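Side-chain contact in TSC1 N-terminal domain (Chaetomium thermophilum, PDB 7A0M), which probably helps bring the TSC complex, a GTPase-activating regulator of mTORC1 signalling, to the lysosome by binding membrane phosphoinositides: residues B[344-349]-B[360-365]. Numbering follows the deposited sequence.
Sequences KPHNYL and VHAAEI. With SO4 (sulfate ion), chain E.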
loop_
_atom_site.group_PDB
_atom_site.type_symbol
_atom_site.label_atom_id
_atom_site.label_comp_id
_atom_site.label_asym_id
_atom_site.label_seq_id
_atom_site.Cartn_x
_atom_site.Cartn_y
_atom_site.Cartn_z
ATOM N N LYS B 344 0.497 19.028 1.172
ATOM C CA LYS B 344 0.570 20.485 1.262
ATOM C C LYS B 344 -0.154 21.083 0.068
ATOM O O LYS B 344 0.469 21.498 -0.916
ATOM C CB LYS B 344 2.025 20.957 1.333
ATOM C CG LYS B 344 2.202 22.405 1.760
ATOM C CD LYS B 344 3.636 22.867 1.545
ATOM C CE LYS B 344 3.836 24.292 2.035
ATOM N NZ LYS B 344 5.126 24.868 1.563
ATOM N N PRO B 345 -1.488 21.145 0.121
ATOM C CA PRO B 345 -2.227 21.836 -0.944
ATOM C C PRO B 345 -2.092 23.341 -0.862
ATOM O O PRO B 345 -2.598 24.044 -1.748
ATOM C CB PRO B 345 -3.674 21.391 -0.709
ATOM C CG PRO B 345 -3.740 21.164 0.764
ATOM C CD PRO B 345 -2.385 20.626 1.169
ATOM N N HIS B 346 -1.432 23.848 0.183
ATOM C CA HIS B 346 -1.037 25.249 0.217
ATOM C C HIS B 346 -0.271 25.623 -1.045
ATOM O O HIS B 346 -0.518 26.676 -1.640
ATOM C CB HIS B 346 -0.185 25.524 1.459
ATOM C CG HIS B 346 -0.804 25.060 2.744
ATOM N ND1 HIS B 346 -1.071 23.733 3.007
ATOM C CD2 HIS B 346 -1.194 25.747 3.844
ATOM C CE1 HIS B 346 -1.609 23.625 4.209
ATOM N NE2 HIS B 346 -1.693 24.831 4.739
ATOM N N ASN B 347 0.637 24.750 -1.488
ATOM C CA ASN B 347 1.476 25.021 -2.652
ATOM C C ASN B 347 0.689 25.167 -3.950
ATOM O O ASN B 347 1.279 25.555 -4.964
ATOM C CB ASN B 347 2.513 23.906 -2.814
ATOM C CG ASN B 347 3.650 24.017 -1.819
ATOM O OD1 ASN B 347 3.705 24.957 -1.028
ATOM N ND2 ASN B 347 4.562 23.053 -1.852
ATOM N N TYR B 348 -0.613 24.874 -3.952
ATOM C CA TYR B 348 -1.400 24.891 -5.176
ATOM C C TYR B 348 -2.596 25.830 -5.147
ATOM O O TYR B 348 -3.088 26.198 -6.218
ATOM C CB TYR B 348 -1.913 23.479 -5.506
ATOM C CG TYR B 348 -0.831 22.472 -5.829
ATOM C CD1 TYR B 348 -0.154 21.801 -4.818
ATOM C CD2 TYR B 348 -0.501 22.179 -7.146
ATOM C CE1 TYR B 348 0.828 20.874 -5.110
ATOM C CE2 TYR B 348 0.480 21.253 -7.447
ATOM C CZ TYR B 348 1.141 20.604 -6.427
ATOM O OH TYR B 348 2.120 19.682 -6.719
ATOM N N LEU B 349 -3.079 26.225 -3.970
ATOM C CA LEU B 349 -4.323 26.963 -3.858
ATOM C C LEU B 349 -4.078 28.346 -3.272
ATOM O O LEU B 349 -3.379 28.466 -2.255
ATOM C CB LEU B 349 -5.325 26.198 -2.980
ATOM C CG LEU B 349 -5.741 24.816 -3.483
ATOM C CD1 LEU B 349 -6.589 24.103 -2.442
ATOM C CD2 LEU B 349 -6.490 24.934 -4.801
ATOM N N VAL B 360 -7.722 23.435 7.639
ATOM C CA VAL B 360 -8.898 22.586 7.797
ATOM C C VAL B 360 -9.170 21.828 6.504
ATOM O O VAL B 360 -9.480 20.631 6.519
ATOM C CB VAL B 360 -10.113 23.428 8.232
ATOM C CG1 VAL B 360 -11.392 22.610 8.146
ATOM C CG2 VAL B 360 -9.911 23.961 9.641
ATOM N N HIS B 361 -9.052 22.517 5.367
ATOM C CA HIS B 361 -9.227 21.863 4.075
ATOM C C HIS B 361 -8.177 20.783 3.848
ATOM O O HIS B 361 -8.486 19.710 3.320
ATOM C CB HIS B 361 -9.167 22.906 2.961
ATOM C CG HIS B 361 -9.315 22.334 1.586
ATOM N ND1 HIS B 361 -8.234 22.048 0.781
ATOM C CD2 HIS B 361 -10.415 21.999 0.871
ATOM C CE1 HIS B 361 -8.661 21.561 -0.370
ATOM N NE2 HIS B 361 -9.981 21.520 -0.340
ATOM N N ALA B 362 -6.931 21.045 4.248
ATOM C CA ALA B 362 -5.873 20.053 4.076
ATOM C C ALA B 362 -6.150 18.797 4.893
ATOM O O ALA B 362 -6.017 17.674 4.391
ATOM C CB ALA B 362 -4.523 20.657 4.458
ATOM N N ALA B 363 -6.530 18.967 6.161
ATOM C CA ALA B 363 -6.859 17.816 6.998
ATOM C C ALA B 363 -8.050 17.044 6.443
ATOM O O ALA B 363 -8.081 15.809 6.500
ATOM C CB ALA B 363 -7.134 18.270 8.431
ATOM N N GLU B 364 -9.042 17.754 5.903
ATOM C CA GLU B 364 -10.218 17.082 5.360
ATOM C C GLU B 364 -9.883 16.303 4.092
ATOM O O GLU B 364 -10.406 15.203 3.878
ATOM C CB GLU B 364 -11.321 18.105 5.093
ATOM C CG GLU B 364 -11.983 18.652 6.347
ATOM C CD GLU B 364 -12.923 19.804 6.052
ATOM O OE1 GLU B 364 -13.044 20.185 4.870
ATOM O OE2 GLU B 364 -13.542 20.328 7.002
ATOM N N ILE B 365 -9.023 16.860 3.234
ATOM C CA ILE B 365 -8.585 16.132 2.045
ATOM C C ILE B 365 -7.826 14.871 2.443
ATOM O O ILE B 365 -8.021 13.798 1.859
ATOM C CB ILE B 365 -7.734 17.041 1.138
ATOM C CG1 ILE B 365 -8.578 18.187 0.579
ATOM C CG2 ILE B 365 -7.110 16.236 0.004
ATOM C CD1 ILE B 365 -9.414 17.806 -0.623
HETATM S S SO4 E . 7.641 22.766 3.220
HETATM O O1 SO4 E . 7.492 24.146 3.673
HETATM O O2 SO4 E . 6.962 22.598 1.938
HETATM O O3 SO4 E . 9.059 22.456 3.064
HETATM O O4 SO4 E . 7.052 21.863 4.204
#
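Pro345 and Ala362 form the centre of a small apolar contact in the helical hamartin region of the TSC1 N-terminal domain. It joins the loop that follows helix 335-343 to the first half of helix 357-373; the loop between the two helices folds back on the second. A short 3-10 turn begins at about Pro345, which points its ring toward the helix. Pro345 CG lies 3.8 Å from Ala362 CB, and Pro345 CD is almost as near, so the CG-CD side of the ring packs against the methyl group. Both residues are buried. The backbones come close here: Pro345 CA and Ala362 CA are 6.5 Å apart.

His346 brings its ring to the same methyl: His346 CE1 is 4.2 Å from Ala362 CB. His346 NE2 is hydrogen-bonded to Asp359 OD1, in the same helix one residue before Val360, which helps to fix the imidazole.

Leu349 and His361 add a second patch. The two side chains cross at about a right angle. His361 has CG anti to its own backbone N (chi1 179°), which carries the ring tip toward the leucine. Ile365 CG1, from the next turn of the helix, lies over one face of the His361 imidazole, 3.5 Å above its plane and displaced toward the rim. No hydrogen bond links the two segments. The leucine contact is made by one methyl, with Leu349 CD1 3.9 Å from His361 CE1.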